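Local coordinates for beta-L-arabinobiosidase (Bacteroides thetaiotaomicron, PDB 5MQR), which hydrolyses glycosidic bonds in complex plant pectin, probably with arabinobiosidase activity, and may also have exo-alpha-sialidase activity, at residues K134-I148 against N168-D181. Residues are numbered along the deposited sequence; the frame is centred on the assembly and turned at random.
Sequences KESRPGMQAKDLIAI and NYGVALDKKDDPND
The Arg137 guanidinium meets the Asp174 carboxylate edge to edge, their planes only 17° apart, while Asp177 CB lies over one guanidinium face. The grip is side-on: NE of Arg137 bonds OD2 of Asp174 at 2.9 Å and NH2 bonds OD1 at 3.2 Å, both N-H...O angles a little over 160° and both oxygens using syn lone pairs. OD1 offers its anti lone pair to the backbone N of Lys176, forming an Asx turn, so the carboxylate is held from both segments. Met140, a selenomethionine, crosses Asp174 at about a right angle, its SE 3.5 Å from OD2.

Lys134 enters from 134-148 as an extended chain, its CG passing CD1 of Leu173. Its NZ bonds OD2 of Asp181 at 2.8 Å and OD1 of Asp177 at 2.9 Å, each from above the carboxylate plane, and O of Val171 at 2.8 Å. Asp177 points its carboxylate away from its own N (chi1 -164°), and OD2 accepts from the backbone N of Leu173 through its anti lone pair. A methionine in place of Lys134 would probably leave the Asp177 and Asp181 carboxylates without their shared cation and the Val171 carbonyl without this donor.

Leu173 CD2 packs on Leu145 CD2 at 3.9 Å. Farther along, Ile148 and Gly170 form an antiparallel hydrogen-bonded pair where strands 148-157 and 163-170 adjoin, and Ile148 CG1 rests on Ala172 CB. Within this N-terminal beta-propeller region, the long loop entering strand 148-157 is thus fastened to the chain leaving strand 163-170. Buried Lys134 is balanced by two carboxylates, which would be expected to favour its protonated form; its links to Val171, Asp177 and Asp181 tie three points of the loop 171-181 to one ammonium group.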
# COMPACT_ATOMS: atom_id res chain seq x y z
N LYS A 134 7.40 18.32 54.75
CA LYS A 134 8.51 18.00 53.88
C LYS A 134 9.71 18.84 54.31
O LYS A 134 9.55 19.97 54.79
CB LYS A 134 8.20 18.37 52.44
CG LYS A 134 6.94 17.77 51.87
CD LYS A 134 6.95 17.98 50.38
CE LYS A 134 5.72 17.39 49.74
NZ LYS A 134 5.83 17.34 48.27
N GLU A 135 10.91 18.28 54.09
CA GLU A 135 12.18 19.00 54.29
C GLU A 135 12.32 20.26 53.42
O GLU A 135 12.93 21.26 53.86
CB GLU A 135 13.37 18.07 54.01
CG GLU A 135 13.54 16.96 55.04
CD GLU A 135 14.92 16.32 54.98
OE1 GLU A 135 15.27 15.76 53.91
OE2 GLU A 135 15.65 16.40 55.99
N SER A 136 11.75 20.23 52.21
CA SER A 136 11.80 21.37 51.28
C SER A 136 10.84 22.54 51.60
O SER A 136 10.90 23.57 50.93
CB SER A 136 11.55 20.88 49.85
OG SER A 136 10.21 20.44 49.68
N ARG A 137 9.97 22.40 52.61
CA ARG A 137 9.01 23.46 52.97
C ARG A 137 8.99 23.72 54.48
O ARG A 137 7.95 23.52 55.14
CB ARG A 137 7.61 23.09 52.44
CG ARG A 137 7.49 23.07 50.92
CD ARG A 137 7.58 24.47 50.34
NE ARG A 137 7.13 24.57 48.95
CZ ARG A 137 7.84 24.23 47.88
NH1 ARG A 137 9.06 23.71 48.00
NH2 ARG A 137 7.33 24.40 46.67
N PRO A 138 10.13 24.19 55.05
CA PRO A 138 10.19 24.41 56.51
C PRO A 138 9.14 25.42 56.98
O PRO A 138 8.80 26.34 56.23
CB PRO A 138 11.62 24.92 56.76
CG PRO A 138 12.14 25.33 55.42
CD PRO A 138 11.41 24.54 54.38
N GLY A 139 8.60 25.20 58.18
CA GLY A 139 7.53 26.03 58.72
C GLY A 139 6.10 25.69 58.31
O GLY A 139 5.16 26.15 58.97
N MSE A 140 5.92 24.90 57.25
CA MSE A 140 4.58 24.53 56.75
C MSE A 140 4.14 23.21 57.33
O MSE A 140 4.94 22.35 57.65
CB MSE A 140 4.59 24.42 55.23
CG MSE A 140 5.04 25.73 54.57
SE MSE A 140 4.60 25.84 52.63
CE MSE A 140 2.62 25.79 52.79
N GLN A 141 2.83 23.04 57.47
CA GLN A 141 2.24 21.78 57.88
C GLN A 141 0.98 21.56 57.10
O GLN A 141 0.34 22.52 56.66
CB GLN A 141 1.84 21.80 59.34
CG GLN A 141 2.98 21.84 60.32
CD GLN A 141 2.50 21.97 61.75
OE1 GLN A 141 1.34 21.69 62.05
NE2 GLN A 141 3.39 22.39 62.63
N ALA A 142 0.60 20.30 56.94
CA ALA A 142 -0.66 19.97 56.31
C ALA A 142 -1.75 20.28 57.29
O ALA A 142 -1.67 19.89 58.45
CB ALA A 142 -0.71 18.50 55.94
N LYS A 143 -2.75 21.02 56.84
CA LYS A 143 -3.98 21.12 57.61
C LYS A 143 -5.17 21.12 56.66
O LYS A 143 -5.23 21.95 55.75
CB LYS A 143 -3.99 22.35 58.52
CG LYS A 143 -5.28 22.43 59.34
CD LYS A 143 -5.06 22.80 60.80
CE LYS A 143 -6.18 22.23 61.65
NZ LYS A 143 -6.30 22.95 62.95
N ASP A 144 -6.11 20.19 56.89
CA ASP A 144 -7.30 20.01 56.04
C ASP A 144 -6.94 19.95 54.54
O ASP A 144 -7.64 20.53 53.71
CB ASP A 144 -8.33 21.12 56.32
CG ASP A 144 -8.78 21.15 57.78
OD1 ASP A 144 -9.08 20.06 58.34
OD2 ASP A 144 -8.85 22.26 58.35
N LEU A 145 -5.84 19.27 54.25
CA LEU A 145 -5.27 19.19 52.92
C LEU A 145 -5.62 17.87 52.21
O LEU A 145 -5.48 16.78 52.77
CB LEU A 145 -3.74 19.33 53.00
CG LEU A 145 -2.97 19.38 51.69
CD1 LEU A 145 -3.33 20.65 50.92
CD2 LEU A 145 -1.47 19.28 51.95
N ILE A 146 -6.06 18.00 50.96
CA ILE A 146 -6.37 16.88 50.11
C ILE A 146 -5.12 16.56 49.26
O ILE A 146 -4.43 17.46 48.79
CB ILE A 146 -7.59 17.22 49.20
CG1 ILE A 146 -8.86 17.47 50.05
CG2 ILE A 146 -7.80 16.17 48.11
CD1 ILE A 146 -9.31 16.31 50.93
N ALA A 147 -4.86 15.27 49.06
CA ALA A 147 -3.70 14.83 48.27
C ALA A 147 -3.87 15.12 46.79
O ALA A 147 -4.97 15.39 46.32
CB ALA A 147 -3.47 13.34 48.48
N ILE A 148 -2.76 15.03 46.07
CA ILE A 148 -2.72 15.12 44.63
C ILE A 148 -2.48 13.72 44.09
O ILE A 148 -1.61 13.01 44.57
CB ILE A 148 -1.60 16.07 44.14
CG1 ILE A 148 -1.77 17.48 44.72
CG2 ILE A 148 -1.53 16.11 42.61
CD1 ILE A 148 -3.05 18.20 44.35
N ASN A 168 -2.04 6.60 42.42
CA ASN A 168 -1.12 6.98 43.48
C ASN A 168 -1.45 8.35 44.05
O ASN A 168 -1.86 9.25 43.31
CB ASN A 168 0.29 6.94 42.89
CG ASN A 168 1.33 7.47 43.85
OD1 ASN A 168 1.88 6.71 44.64
ND2 ASN A 168 1.62 8.77 43.77
N TYR A 169 -1.25 8.51 45.35
CA TYR A 169 -1.46 9.78 46.05
C TYR A 169 -0.13 10.41 46.51
O TYR A 169 0.61 9.79 47.26
CB TYR A 169 -2.32 9.55 47.27
CG TYR A 169 -3.73 9.09 46.98
CD1 TYR A 169 -4.69 9.98 46.53
CD2 TYR A 169 -4.12 7.76 47.20
CE1 TYR A 169 -5.99 9.59 46.29
CE2 TYR A 169 -5.42 7.35 46.95
CZ TYR A 169 -6.36 8.27 46.50
OH TYR A 169 -7.64 7.90 46.27
N GLY A 170 0.14 11.63 46.03
CA GLY A 170 1.27 12.46 46.47
C GLY A 170 0.78 13.68 47.24
O GLY A 170 -0.42 13.85 47.42
N VAL A 171 1.70 14.53 47.70
CA VAL A 171 1.35 15.71 48.50
C VAL A 171 1.92 16.98 47.89
O VAL A 171 3.12 17.07 47.68
CB VAL A 171 1.86 15.61 49.96
CG1 VAL A 171 1.42 16.84 50.78
CG2 VAL A 171 1.36 14.33 50.62
N ALA A 172 1.05 17.94 47.61
CA ALA A 172 1.45 19.30 47.25
C ALA A 172 1.01 20.22 48.37
O ALA A 172 -0.19 20.35 48.65
CB ALA A 172 0.81 19.73 45.94
N LEU A 173 1.99 20.82 49.04
CA LEU A 173 1.73 21.76 50.14
C LEU A 173 1.38 23.14 49.61
O LEU A 173 0.72 23.91 50.31
CB LEU A 173 2.94 21.82 51.09
CG LEU A 173 3.15 20.59 51.98
CD1 LEU A 173 4.52 20.62 52.64
CD2 LEU A 173 2.07 20.50 53.04
N ASP A 174 1.83 23.46 48.40
CA ASP A 174 1.41 24.67 47.71
C ASP A 174 1.46 24.45 46.20
O ASP A 174 1.79 23.35 45.77
CB ASP A 174 2.27 25.87 48.18
CG ASP A 174 3.76 25.62 48.05
OD1 ASP A 174 4.23 25.33 46.93
OD2 ASP A 174 4.45 25.74 49.10
N LYS A 175 1.09 25.49 45.44
CA LYS A 175 1.07 25.52 43.94
C LYS A 175 2.30 24.94 43.29
O LYS A 175 2.21 24.34 42.22
CB LYS A 175 1.04 26.98 43.40
CG LYS A 175 -0.17 27.89 43.67
CD LYS A 175 0.06 29.28 43.05
CE LYS A 175 -1.23 30.12 42.99
NZ LYS A 175 -2.20 29.66 41.94
N LYS A 176 3.46 25.25 43.89
CA LYS A 176 4.80 25.00 43.34
C LYS A 176 5.43 23.67 43.79
O LYS A 176 6.42 23.24 43.21
CB LYS A 176 5.74 26.18 43.71
CG LYS A 176 6.22 26.99 42.50
CD LYS A 176 5.99 28.50 42.60
CE LYS A 176 5.86 29.08 41.19
NZ LYS A 176 6.02 30.55 41.13
N ASP A 177 4.84 23.04 44.81
CA ASP A 177 5.35 21.81 45.40
C ASP A 177 5.22 20.65 44.42
O ASP A 177 4.43 20.70 43.48
CB ASP A 177 4.61 21.52 46.71
CG ASP A 177 5.31 20.49 47.60
OD1 ASP A 177 6.41 19.99 47.28
OD2 ASP A 177 4.72 20.18 48.66
N ASP A 178 6.05 19.63 44.63
CA ASP A 178 6.14 18.47 43.76
C ASP A 178 5.58 17.22 44.49
O ASP A 178 6.21 16.73 45.44
CB ASP A 178 7.60 18.27 43.39
CG ASP A 178 7.86 16.96 42.67
OD1 ASP A 178 6.98 16.50 41.90
OD2 ASP A 178 8.97 16.41 42.89
N PRO A 179 4.39 16.72 44.06
CA PRO A 179 3.83 15.53 44.71
C PRO A 179 4.55 14.21 44.35
O PRO A 179 4.36 13.19 45.02
CB PRO A 179 2.39 15.51 44.18
CG PRO A 179 2.49 16.11 42.82
CD PRO A 179 3.51 17.20 42.97
N ASN A 180 5.39 14.25 43.31
CA ASN A 180 6.14 13.08 42.85
C ASN A 180 7.58 13.18 43.29
O ASN A 180 8.49 12.89 42.51
CB ASN A 180 6.07 13.00 41.33
CG ASN A 180 4.67 13.23 40.81
OD1 ASN A 180 3.69 12.74 41.40
ND2 ASN A 180 4.56 13.97 39.72
N ASP A 181 7.78 13.59 44.54
CA ASP A 181 9.11 13.84 45.11
C ASP A 181 9.65 12.61 45.88
O ASP A 181 10.75 12.65 46.44
CB ASP A 181 9.08 15.08 46.02
CG ASP A 181 8.08 14.94 47.17
OD1 ASP A 181 7.26 13.99 47.14
OD2 ASP A 181 8.10 15.79 48.08
O HOH W 1 4.58 14.23 48.13
O HOH W 2 8.90 20.19 47.47
O HOH W 3 -1.78 18.03 48.42